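Local coordinates for protein ferritin (Pseudo-nitzschia multiseries, PDB 4IWK) that binds and oxidises ferrous iron and probably stores it as ferric hydroxides in a soluble, non-toxic, readily available form, at residues V57-A60 and N64-I67; E3-L8 and S110-F115; L24-W29 and E85-S90; Q89-L94 and D133-I138. All blocks are in the same frame, centred on the assembly; numbering follows the deposited sequence.

Contact 1: residues V57-A60 and N64-I67; sequences VDFA and NIPI
A60 lies where the chain doubles back on itself: I65 N donates to A60 O at 2.8 Å, a bond of the Schellman motif that ends helix 36-62 of the ferritin four-helix bundle. The N-H points almost straight at the oxygen (166°), although the donor stands 30° out of the carbonyl plane. N64 is the C-prime residue. Its positive phi (58°) reverses the chain, and asparagine suits the place because it accepts this backbone shape more readily than a beta-branched residue would, while its amide is left in an exposed position. Once turned, the chain lays its isoleucines back over the last helical turns. The CB of I65 meets the CB of A60 at 3.7 Å, and a methyl is small enough to let the returning backbone come so near. I67 reaches the same methyl from the other end of the segment, its CG1 lying beside its own backbone N and carrying CD1 inward. More loosely, F59 CE2 and I65 CD1 approach to 4.5 Å, the methyl standing oblique to the ring. Farther out, helix 3-32 backs the turn, with F9 on A60, V13 on V57, L6 on I65 and N10 on I67. I28 of a second subunit packs on V57 and I67, while F59 stacks with F120 of its own chain and also touches L126 of a third subunit. The apolar residues are therefore shared between the end of a helix and the subunit interfaces. At the centre of the arrangement, A60 CB sits 3.6 Å from I67 CD1.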
loop_
_atom_site.group_PDB
_atom_site.type_symbol
_atom_site.label_atom_id
_atom_site.label_comp_id
_atom_site.label_asym_id
_atom_site.label_seq_id
_atom_site.Cartn_x
_atom_site.Cartn_y
_atom_site.Cartn_z
ATOM N N VAL A 57 -32.100 -1.366 36.084
ATOM C CA VAL A 57 -33.046 -0.234 35.915
ATOM C C VAL A 57 -33.545 -0.242 34.469
ATOM O O VAL A 57 -34.789 -0.079 34.272
ATOM C CB VAL A 57 -32.300 1.105 36.136
ATOM C CG1 VAL A 57 -33.202 2.268 35.645
ATOM C CG2 VAL A 57 -31.993 1.227 37.630
ATOM N N ASP A 58 -32.658 -0.482 33.493
ATOM C CA ASP A 58 -33.067 -0.449 32.038
ATOM C C ASP A 58 -34.109 -1.568 31.806
ATOM O O ASP A 58 -35.138 -1.302 31.225
ATOM C CB ASP A 58 -31.822 -0.697 31.175
ATOM C CG ASP A 58 -32.142 -0.589 29.699
ATOM O OD1 ASP A 58 -32.957 0.252 29.295
ATOM O OD2 ASP A 58 -31.647 -1.423 28.980
ATOM N N PHE A 59 -33.834 -2.789 32.335
ATOM C CA PHE A 59 -34.833 -3.870 32.075
ATOM C C PHE A 59 -36.122 -3.557 32.802
ATOM O O PHE A 59 -37.234 -3.725 32.223
ATOM C CB PHE A 59 -34.287 -5.223 32.600
ATOM C CG PHE A 59 -35.229 -6.334 32.384
ATOM C CD1 PHE A 59 -35.240 -7.001 31.161
ATOM C CD2 PHE A 59 -36.095 -6.681 33.397
ATOM C CE1 PHE A 59 -36.135 -8.052 30.964
ATOM C CE2 PHE A 59 -37.006 -7.765 33.223
ATOM C CZ PHE A 59 -37.001 -8.437 31.967
ATOM N N ALA A 60 -36.061 -3.027 34.012
ATOM C CA ALA A 60 -37.312 -2.694 34.763
ATOM C C ALA A 60 -38.118 -1.677 33.994
ATOM O O ALA A 60 -39.359 -1.824 33.847
ATOM C CB ALA A 60 -37.036 -2.183 36.184
ATOM N N ASN A 64 -41.940 -2.378 32.501
ATOM C CA ASN A 64 -42.921 -1.692 33.356
ATOM C C ASN A 64 -42.879 -2.101 34.785
ATOM O O ASN A 64 -43.899 -2.140 35.490
ATOM C CB ASN A 64 -44.364 -1.698 32.712
ATOM C CG ASN A 64 -44.324 -1.297 31.275
ATOM O OD1 ASN A 64 -44.596 -2.167 30.392
ATOM N ND2 ASN A 64 -43.829 -0.114 30.965
ATOM N N ILE A 65 -41.672 -2.299 35.317
ATOM C CA ILE A 65 -41.475 -2.562 36.725
ATOM C C ILE A 65 -41.092 -1.165 37.307
ATOM O O ILE A 65 -40.041 -0.658 36.999
ATOM C CB ILE A 65 -40.366 -3.610 36.947
ATOM C CG1 ILE A 65 -40.839 -4.998 36.400
ATOM C CG2 ILE A 65 -40.006 -3.715 38.447
ATOM C CD1 ILE A 65 -39.725 -6.070 36.375
ATOM N N PRO A 66 -41.879 -0.608 38.190
ATOM C CA PRO A 66 -41.562 0.792 38.535
ATOM C C PRO A 66 -40.342 0.802 39.480
ATOM O O PRO A 66 -40.233 -0.017 40.386
ATOM C CB PRO A 66 -42.846 1.255 39.263
ATOM C CG PRO A 66 -43.921 0.304 38.845
ATOM C CD PRO A 66 -43.235 -1.034 38.648
ATOM N N ILE A 67 -39.405 1.695 39.257
ATOM C CA ILE A 67 -38.218 1.766 40.065
ATOM C C ILE A 67 -38.365 3.012 40.952
ATOM O O ILE A 67 -38.640 4.049 40.382
ATOM C CB ILE A 67 -36.937 1.932 39.172
ATOM C CG1 ILE A 67 -36.650 0.624 38.396
ATOM C CG2 ILE A 67 -35.712 2.250 40.015
ATOM C CD1 ILE A 67 -36.333 -0.601 39.299
#

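Contact 2: residues E3-L8 and S110-F115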
loop_
_atom_site.group_PDB
_atom_site.type_symbol
_atom_site.label_atom_id
_atom_site.label_comp_id
_atom_site.label_asym_id
_atom_site.label_seq_id
_atom_site.Cartn_x
_atom_site.Cartn_y
_atom_site.Cartn_z
ATOM N N GLU A 3 -46.271 -8.212 44.318
ATOM C CA GLU A 3 -45.598 -7.168 45.079
ATOM C C GLU A 3 -44.195 -7.647 45.477
ATOM O O GLU A 3 -43.249 -6.849 45.422
ATOM C CB GLU A 3 -46.379 -6.827 46.358
ATOM C CG GLU A 3 -45.843 -5.625 47.080
ATOM C CD GLU A 3 -45.738 -4.458 46.118
ATOM O OE1 GLU A 3 -46.756 -4.127 45.484
ATOM O OE2 GLU A 3 -44.634 -3.920 45.928
ATOM N N GLU A 4 -44.091 -8.904 45.926
ATOM C CA GLU A 4 -42.847 -9.443 46.341
ATOM C C GLU A 4 -41.803 -9.309 45.191
ATOM O O GLU A 4 -40.657 -8.839 45.372
ATOM C CB GLU A 4 -42.993 -10.918 46.690
ATOM C CG GLU A 4 -41.941 -11.384 47.638
ATOM C CD GLU A 4 -41.565 -12.856 47.440
ATOM O OE1 GLU A 4 -42.135 -13.567 46.546
ATOM O OE2 GLU A 4 -40.655 -13.322 48.181
ATOM N N LEU A 5 -42.220 -9.673 43.990
ATOM C CA LEU A 5 -41.263 -9.714 42.887
ATOM C C LEU A 5 -40.846 -8.250 42.545
ATOM O O LEU A 5 -39.622 -8.006 42.415
ATOM C CB LEU A 5 -41.828 -10.502 41.673
ATOM C CG LEU A 5 -41.049 -10.424 40.353
ATOM C CD1 LEU A 5 -39.721 -11.080 40.544
ATOM C CD2 LEU A 5 -41.813 -11.057 39.179
ATOM N N LEU A 6 -41.809 -7.299 42.443
ATOM C CA LEU A 6 -41.487 -5.904 42.182
ATOM C C LEU A 6 -40.589 -5.286 43.307
ATOM O O LEU A 6 -39.651 -4.540 43.010
ATOM C CB LEU A 6 -42.753 -5.071 42.010
ATOM C CG LEU A 6 -43.783 -5.582 40.982
ATOM C CD1 LEU A 6 -45.085 -4.814 41.157
ATOM C CD2 LEU A 6 -43.326 -5.582 39.527
ATOM N N ASP A 7 -40.868 -5.585 44.571
ATOM C CA ASP A 7 -40.004 -5.052 45.645
ATOM C C ASP A 7 -38.593 -5.607 45.534
ATOM O O ASP A 7 -37.600 -4.858 45.711
ATOM C CB ASP A 7 -40.609 -5.447 47.017
ATOM C CG ASP A 7 -41.886 -4.611 47.333
ATOM O OD1 ASP A 7 -42.138 -3.645 46.563
ATOM O OD2 ASP A 7 -42.690 -4.815 48.327
ATOM N N LEU A 8 -38.506 -6.935 45.235
ATOM C CA LEU A 8 -37.159 -7.587 45.171
ATOM C C LEU A 8 -36.391 -7.073 43.965
ATOM O O LEU A 8 -35.154 -6.949 44.023
ATOM C CB LEU A 8 -37.233 -9.115 45.147
ATOM C CG LEU A 8 -37.699 -9.750 46.503
ATOM C CD1 LEU A 8 -38.004 -11.236 46.235
ATOM C CD2 LEU A 8 -36.652 -9.621 47.584
ATOM N N SER A 110 -39.534 -17.208 39.741
ATOM C CA SER A 110 -39.938 -18.627 39.482
ATOM C C SER A 110 -41.343 -18.886 40.042
ATOM O O SER A 110 -42.159 -19.474 39.351
ATOM C CB SER A 110 -38.964 -19.543 40.202
ATOM O OG SER A 110 -39.296 -20.912 39.862
ATOM N N THR A 111 -41.608 -18.471 41.265
ATOM C CA THR A 111 -42.997 -18.602 41.863
ATOM C C THR A 111 -44.071 -17.944 41.027
ATOM O O THR A 111 -45.171 -18.508 40.911
ATOM C CB THR A 111 -42.981 -17.978 43.276
ATOM O OG1 THR A 111 -42.084 -18.778 44.076
ATOM C CG2 THR A 111 -44.372 -17.852 43.949
ATOM N N CYS A 112 -43.758 -16.797 40.403
ATOM C CA CYS A 112 -44.705 -15.990 39.583
ATOM C C CYS A 112 -44.712 -16.535 38.141
ATOM O O CYS A 112 -45.388 -15.968 37.327
ATOM C CB CYS A 112 -44.260 -14.514 39.522
ATOM S SG CYS A 112 -44.661 -13.710 41.087
ATOM N N HIS A 113 -43.940 -17.591 37.859
ATOM C CA HIS A 113 -43.702 -18.035 36.467
ATOM C C HIS A 113 -43.340 -16.904 35.520
ATOM O O HIS A 113 -43.824 -16.781 34.399
ATOM C CB HIS A 113 -45.039 -18.713 35.914
ATOM C CG HIS A 113 -45.426 -19.961 36.652
ATOM N ND1 HIS A 113 -45.158 -20.183 37.991
ATOM C CD2 HIS A 113 -46.062 -21.068 36.215
ATOM C CE1 HIS A 113 -45.617 -21.373 38.347
ATOM N NE2 HIS A 113 -46.148 -21.937 37.281
ATOM N N ASP A 114 -42.454 -15.994 35.965
ATOM C CA ASP A 114 -42.057 -14.851 35.175
ATOM C C ASP A 114 -40.822 -15.265 34.374
ATOM O O ASP A 114 -39.662 -15.091 34.785
ATOM C CB ASP A 114 -41.753 -13.684 36.106
ATOM C CG ASP A 114 -41.659 -12.368 35.359
ATOM O OD1 ASP A 114 -41.170 -12.349 34.252
ATOM O OD2 ASP A 114 -42.116 -11.349 35.930
ATOM N N PHE A 115 -41.098 -15.888 33.240
ATOM C CA PHE A 115 -40.040 -16.472 32.403
ATOM C C PHE A 115 -39.068 -15.406 31.917
ATOM O O PHE A 115 -37.877 -15.665 31.762
ATOM C CB PHE A 115 -40.660 -17.259 31.231
ATOM C CG PHE A 115 -41.425 -18.463 31.715
ATOM C CD1 PHE A 115 -40.792 -19.608 32.170
ATOM C CD2 PHE A 115 -42.833 -18.448 31.717
ATOM C CE1 PHE A 115 -41.552 -20.689 32.684
ATOM C CE2 PHE A 115 -43.588 -19.537 32.188
ATOM C CZ PHE A 115 -42.937 -20.653 32.683
#
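L5 reaches from the first turns of helix 3-32 to the end of helix 84-111, and its CD2 methyl does all the close touching. It lies 4.2 Å from C112 CB and 3.3 Å from D114 OD2, the leucine and aspartate side chains crossing at a slant. L5 was modelled in two conformers, so the shorter distance is doubtful as a measure of tightness. In the conformer described, CG anti to the backbone N (chi1 169°) carries CD2 toward the turn at C112 and D114; the CA atoms of L5 and C112 are 7.9 Å apart. Leucine suits the place because its branched isobutyl group offers a methyl well beyond the backbone, and L105 and A108 also touch it. The margin is looser. E4 is exposed at the border of the contact, packing on A108, while E3 and D7 lie on the exposed side of the helix; all three have been seen to bind ferric iron in crystals of this protein, though none is bound to them here. Across the contact, H113, at positive phi, closes helix 84-111 with a Schellman motif, and D114 follows as N-cap of helix 115-145, its OD1 accepting from V117 N. The carboxylate beside the leucine methyl is thus already engaged, through OD1 by the cap and through OD2 by a salt bridge to R63. L5 need offer it nothing polar, and the pairing across the contact probably rests on dispersion, with the charge balanced by R63.

Contact 3: residues L24-W29 and E85-S90; sequences LSASIW and EDVWQS
The indole of W29 carries V87 on one face: CG2 stands 3.7 Å from CE3 of the tryptophan, displaced toward the rim, and forms a CH-pi contact 27° off the normal of the six-membered ring. At the edge of the indole, NE1 has a hydrogen-bond partner outside the two segments. A second flat group, W88, turns to another side of helix 84-111 and meets F30 with planes at about 45°. The other branch of V87, CG1, is anti to the backbone N (chi1 -174°) and presses on the CB of A26 at 3.5 Å, tighter than usual for two carbons. Alanine fits here because the helices come close, with 6.4 Å between the CA atoms of A26 and V87. Valine's forked side chain serves two partners at once; an alanine here, lacking both methyls, would probably leave the W29 face without its cover and open a gap opposite A26. M42 of helix 36-62 also touches A26, and W81 of the preceding loop touches V87. Between these two segments, which join helices 3-32 and 84-111 of the four-helix bundle, the contact is apolar and depends on close fit rather than charge.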
loop_
_atom_site.group_PDB
_atom_site.type_symbol
_atom_site.label_atom_id
_atom_site.label_comp_id
_atom_site.label_asym_id
_atom_site.label_seq_id
_atom_site.Cartn_x
_atom_site.Cartn_y
_atom_site.Cartn_z
ATOM N N LEU A 24 -16.016 1.202 46.378
ATOM C CA LEU A 24 -15.300 2.471 46.339
ATOM C C LEU A 24 -14.664 2.669 47.735
ATOM O O LEU A 24 -13.512 3.119 47.828
ATOM C CB LEU A 24 -16.303 3.612 46.070
ATOM C CG LEU A 24 -15.693 5.014 46.152
ATOM C CD1 LEU A 24 -14.609 5.103 45.037
ATOM C CD2 LEU A 24 -16.753 6.077 45.868
ATOM N N SER A 25 -15.377 2.337 48.824
ATOM C CA SER A 25 -14.768 2.426 50.159
ATOM C C SER A 25 -13.472 1.566 50.283
ATOM O O SER A 25 -12.476 2.035 50.876
ATOM C CB SER A 25 -15.791 2.057 51.256
ATOM O OG SER A 25 -16.006 0.653 51.371
ATOM N N ALA A 26 -13.501 0.344 49.708
ATOM C CA ALA A 26 -12.273 -0.502 49.708
ATOM C C ALA A 26 -11.141 0.189 48.926
ATOM O O ALA A 26 -9.985 0.168 49.357
ATOM C CB ALA A 26 -12.566 -1.871 49.133
ATOM N N SER A 27 -11.471 0.774 47.767
ATOM C CA SER A 27 -10.441 1.486 46.984
ATOM C C SER A 27 -9.802 2.607 47.806
ATOM O O SER A 27 -8.601 2.871 47.737
ATOM C CB SER A 27 -11.063 2.068 45.692
ATOM O OG SER A 27 -11.654 3.349 45.910
ATOM N N ILE A 28 -10.623 3.284 48.603
ATOM C CA ILE A 28 -10.071 4.425 49.426
ATOM C C ILE A 28 -9.160 3.847 50.482
ATOM O O ILE A 28 -8.049 4.323 50.659
ATOM C CB ILE A 28 -11.260 5.228 50.044
ATOM C CG1 ILE A 28 -12.007 5.986 48.942
ATOM C CG2 ILE A 28 -10.672 6.128 51.116
ATOM C CD1 ILE A 28 -13.352 6.510 49.469
ATOM N N TRP A 29 -9.582 2.760 51.177
ATOM C CA TRP A 29 -8.721 2.180 52.166
ATOM C C TRP A 29 -7.407 1.769 51.540
ATOM O O TRP A 29 -6.323 2.002 52.097
ATOM C CB TRP A 29 -9.459 0.963 52.863
ATOM C CG TRP A 29 -8.663 0.533 54.071
ATOM C CD1 TRP A 29 -8.872 0.954 55.382
ATOM C CD2 TRP A 29 -7.538 -0.359 54.088
ATOM N NE1 TRP A 29 -7.912 0.370 56.205
ATOM C CE2 TRP A 29 -7.078 -0.429 55.446
ATOM C CE3 TRP A 29 -6.825 -1.041 53.090
ATOM C CZ2 TRP A 29 -5.947 -1.259 55.832
ATOM C CZ3 TRP A 29 -5.701 -1.845 53.444
ATOM C CH2 TRP A 29 -5.245 -1.906 54.832
ATOM N N GLU A 85 -6.174 -8.280 54.149
ATOM C CA GLU A 85 -7.054 -9.458 54.361
ATOM C C GLU A 85 -8.484 -9.101 54.849
ATOM O O GLU A 85 -9.493 -9.715 54.373
ATOM C CB GLU A 85 -6.416 -10.380 55.405
ATOM C CG GLU A 85 -7.179 -11.698 55.353
ATOM C CD GLU A 85 -6.637 -12.681 56.384
ATOM O OE1 GLU A 85 -5.420 -12.606 56.625
ATOM O OE2 GLU A 85 -7.437 -13.528 56.882
ATOM N N ASP A 86 -8.593 -8.100 55.749
ATOM C CA ASP A 86 -9.885 -7.718 56.241
ATOM C C ASP A 86 -10.722 -7.167 55.082
ATOM O O ASP A 86 -11.947 -7.395 55.030
ATOM C CB ASP A 86 -9.753 -6.572 57.270
ATOM C CG ASP A 86 -9.053 -6.996 58.575
ATOM O OD1 ASP A 86 -9.073 -8.208 58.909
ATOM O OD2 ASP A 86 -8.567 -6.079 59.292
ATOM N N VAL A 87 -10.109 -6.351 54.247
ATOM C CA VAL A 87 -10.863 -5.718 53.163
ATOM C C VAL A 87 -11.358 -6.842 52.176
ATOM O O VAL A 87 -12.541 -6.886 51.842
ATOM C CB VAL A 87 -9.992 -4.758 52.340
ATOM C CG1 VAL A 87 -10.911 -4.019 51.323
ATOM C CG2 VAL A 87 -9.396 -3.694 53.306
ATOM N N TRP A 88 -10.438 -7.710 51.726
ATOM C CA TRP A 88 -10.871 -8.769 50.798
ATOM C C TRP A 88 -11.942 -9.681 51.378
ATOM O O TRP A 88 -12.820 -10.124 50.704
ATOM C CB TRP A 88 -9.646 -9.557 50.363
ATOM C CG TRP A 88 -8.795 -8.758 49.356
ATOM C CD1 TRP A 88 -7.642 -8.112 49.605
ATOM C CD2 TRP A 88 -9.112 -8.530 47.968
ATOM N NE1 TRP A 88 -7.160 -7.538 48.429
ATOM C CE2 TRP A 88 -8.088 -7.739 47.442
ATOM C CE3 TRP A 88 -10.183 -8.953 47.125
ATOM C CZ2 TRP A 88 -8.048 -7.363 46.096
ATOM C CZ3 TRP A 88 -10.159 -8.548 45.780
ATOM C CH2 TRP A 88 -9.087 -7.761 45.298
ATOM N N GLN A 89 -11.860 -9.955 52.666
ATOM C CA GLN A 89 -12.901 -10.773 53.299
ATOM C C GLN A 89 -14.272 -10.070 53.282
ATOM O O GLN A 89 -15.319 -10.669 52.970
ATOM C CB GLN A 89 -12.443 -11.088 54.780
ATOM C CG GLN A 89 -13.611 -11.743 55.590
ATOM C CD GLN A 89 -13.869 -13.213 55.130
ATOM O OE1 GLN A 89 -12.916 -13.908 54.823
ATOM N NE2 GLN A 89 -15.147 -13.639 55.022
ATOM N N SER A 90 -14.250 -8.759 53.515
ATOM C CA SER A 90 -15.519 -8.009 53.359
ATOM C C SER A 90 -16.031 -8.014 51.911
ATOM O O SER A 90 -17.271 -8.069 51.716
ATOM C CB SER A 90 -15.335 -6.550 53.791
ATOM O OG SER A 90 -15.163 -6.487 55.232
#

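Contact 4: residues Q89-L94 and D133-I138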
loop_
_atom_site.group_PDB
_atom_site.type_symbol
_atom_site.label_atom_id
_atom_site.label_comp_id
_atom_site.label_asym_id
_atom_site.label_seq_id
_atom_site.Cartn_x
_atom_site.Cartn_y
_atom_site.Cartn_z
ATOM N N GLN A 89 -11.860 -9.955 52.666
ATOM C CA GLN A 89 -12.901 -10.773 53.299
ATOM C C GLN A 89 -14.272 -10.070 53.282
ATOM O O GLN A 89 -15.319 -10.669 52.970
ATOM C CB GLN A 89 -12.443 -11.088 54.780
ATOM C CG GLN A 89 -13.611 -11.743 55.590
ATOM C CD GLN A 89 -13.869 -13.213 55.130
ATOM O OE1 GLN A 89 -12.916 -13.908 54.823
ATOM N NE2 GLN A 89 -15.147 -13.639 55.022
ATOM N N SER A 90 -14.250 -8.759 53.515
ATOM C CA SER A 90 -15.519 -8.009 53.359
ATOM C C SER A 90 -16.031 -8.014 51.911
ATOM O O SER A 90 -17.271 -8.069 51.716
ATOM C CB SER A 90 -15.335 -6.550 53.791
ATOM O OG SER A 90 -15.163 -6.487 55.232
ATOM N N ILE A 91 -15.126 -7.958 50.933
ATOM C CA ILE A 91 -15.574 -7.942 49.521
ATOM C C ILE A 91 -16.130 -9.354 49.208
ATOM O O ILE A 91 -17.137 -9.477 48.502
ATOM C CB ILE A 91 -14.422 -7.614 48.612
ATOM C CG1 ILE A 91 -13.985 -6.152 48.907
ATOM C CG2 ILE A 91 -14.744 -7.828 47.149
ATOM C CD1 ILE A 91 -15.126 -5.195 48.724
ATOM N N LEU A 92 -15.518 -10.405 49.720
ATOM C CA LEU A 92 -16.122 -11.768 49.493
ATOM C C LEU A 92 -17.527 -11.826 50.047
ATOM O O LEU A 92 -18.479 -12.252 49.353
ATOM C CB LEU A 92 -15.230 -12.813 50.186
ATOM C CG LEU A 92 -15.888 -14.238 50.007
ATOM C CD1 LEU A 92 -15.939 -14.682 48.565
ATOM C CD2 LEU A 92 -15.053 -15.189 50.865
ATOM N N GLU A 93 -17.717 -11.362 51.265
ATOM C CA GLU A 93 -19.042 -11.322 51.882
ATOM C C GLU A 93 -20.038 -10.500 51.084
ATOM O O GLU A 93 -21.191 -10.896 51.000
ATOM C CB GLU A 93 -18.915 -10.812 53.299
ATOM C CG GLU A 93 -18.280 -11.864 54.188
ATOM C CD GLU A 93 -17.876 -11.287 55.530
ATOM O OE1 GLU A 93 -18.376 -10.245 55.880
ATOM O OE2 GLU A 93 -17.057 -11.876 56.243
ATOM N N LEU A 94 -19.570 -9.319 50.569
ATOM C CA LEU A 94 -20.411 -8.449 49.735
ATOM C C LEU A 94 -20.901 -9.266 48.499
ATOM O O LEU A 94 -22.111 -9.206 48.142
ATOM C CB LEU A 94 -19.573 -7.270 49.258
ATOM C CG LEU A 94 -20.290 -6.276 48.314
ATOM C CD1 LEU A 94 -21.384 -5.521 49.076
ATOM C CD2 LEU A 94 -19.212 -5.348 47.718
ATOM N N ASP A 133 -15.671 -16.900 42.735
ATOM C CA ASP A 133 -14.497 -17.728 42.612
ATOM C C ASP A 133 -13.245 -16.836 42.574
ATOM O O ASP A 133 -12.249 -17.193 43.245
ATOM C CB ASP A 133 -14.589 -18.515 41.265
ATOM C CG ASP A 133 -13.301 -19.258 40.916
ATOM O OD1 ASP A 133 -12.994 -20.208 41.636
ATOM O OD2 ASP A 133 -12.668 -18.877 39.952
ATOM N N LYS A 134 -13.261 -15.753 41.765
ATOM C CA LYS A 134 -12.126 -14.849 41.600
ATOM C C LYS A 134 -11.789 -14.205 42.996
ATOM O O LYS A 134 -10.612 -14.194 43.382
ATOM C CB LYS A 134 -12.519 -13.771 40.586
ATOM C CG LYS A 134 -11.459 -12.716 40.444
ATOM C CD LYS A 134 -11.346 -12.313 38.990
ATOM C CE LYS A 134 -10.428 -11.033 38.877
ATOM N NZ LYS A 134 -10.581 -10.296 37.530
ATOM N N ILE A 135 -12.783 -13.681 43.700
ATOM C CA ILE A 135 -12.528 -13.041 45.021
ATOM C C ILE A 135 -12.015 -14.045 46.013
ATOM O O ILE A 135 -11.063 -13.764 46.736
ATOM C CB ILE A 135 -13.789 -12.359 45.567
ATOM C CG1 ILE A 135 -14.044 -11.175 44.667
ATOM C CG2 ILE A 135 -13.593 -11.887 47.051
ATOM C CD1 ILE A 135 -15.474 -10.745 44.500
ATOM N N GLY A 136 -12.592 -15.255 46.024
ATOM C CA GLY A 136 -12.158 -16.259 46.978
ATOM C C GLY A 136 -10.703 -16.595 46.653
ATOM O O GLY A 136 -9.913 -16.813 47.581
ATOM N N SER A 137 -10.306 -16.639 45.379
ATOM C CA SER A 137 -8.929 -17.015 45.046
ATOM C C SER A 137 -7.957 -15.878 45.430
ATOM O O SER A 137 -6.879 -16.130 45.954
ATOM C CB SER A 137 -8.825 -17.267 43.523
ATOM O OG SER A 137 -7.485 -17.391 43.123
ATOM N N ILE A 138 -8.346 -14.632 45.196
ATOM C CA ILE A 138 -7.474 -13.531 45.635
ATOM C C ILE A 138 -7.305 -13.515 47.165
ATOM O O ILE A 138 -6.138 -13.340 47.680
ATOM C CB ILE A 138 -8.056 -12.137 45.126
ATOM C CG1 ILE A 138 -7.960 -12.073 43.616
ATOM C CG2 ILE A 138 -7.247 -11.005 45.830
ATOM C CD1 ILE A 138 -8.788 -10.927 42.951
#
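Q89 NE2 donates to E93 OE2 at 2.9 Å, almost straight (164°), one helical turn apart on the outward side of helix 84-111, while the inward side sets I91 and L92 against I135. The glutamate oxygen is met on its anti side, with the donor 22° out of the carboxylate plane and close to the plane of the Q89 amide. Glutamine and glutamate suit these positions, an amide N-H and a carboxylate making a matching donor and acceptor. Across the contact the two helices run nearly antiparallel, their local axes 9.4 Å apart and 162° between directions. I135, modelled in two conformers, is described in one of them: its CG2, anti to its backbone N, lies over the backbone of L92, nearest its CA at 3.5 Å, though how tight the packing is stays uncertain. Its other branch carries CD1 to I91 CG2 at 4.0 Å, these two side chains crossing at about a right angle. The end of L92 reaches toward segment 133-138, and its CD1 comes within 4.2 Å of the backbone N of G136, where glycine puts no side chain between methyl and backbone. Y23 of helix 3-32 touches both I91 and I135. I135 also packs on E95, and its side chain is about 6 Å from a bound iron. Branched hydrocarbon, held by dispersion, thus lies beside the iron ligands E95 and E131 without itself coordinating the metal.

The four contacts fall into two pairs within one four-helix bundle: contacts 1 and 2 lie near one end, contacts 3 and 4 nearer the middle of the chain. Contacts 1 and 2 touch through I65 and L6; contact 1 is buried against helix 3-32 and neighbouring subunits, while contact 2 is only partly buried, at the start of that helix. Contacts 3 and 4 also touch and share Q89 and S90, with centres 10 Å apart. Contacts 2 and 3, with centres 33 Å apart, join the same two helices, the first and third of the bundle. Chemistry follows place: a backbone hydrogen bond closes contact 1, whereas contacts 2, 3 and 4 hold by apolar side chains, beside a paired carboxylate, an indole and the iron ligands respectively.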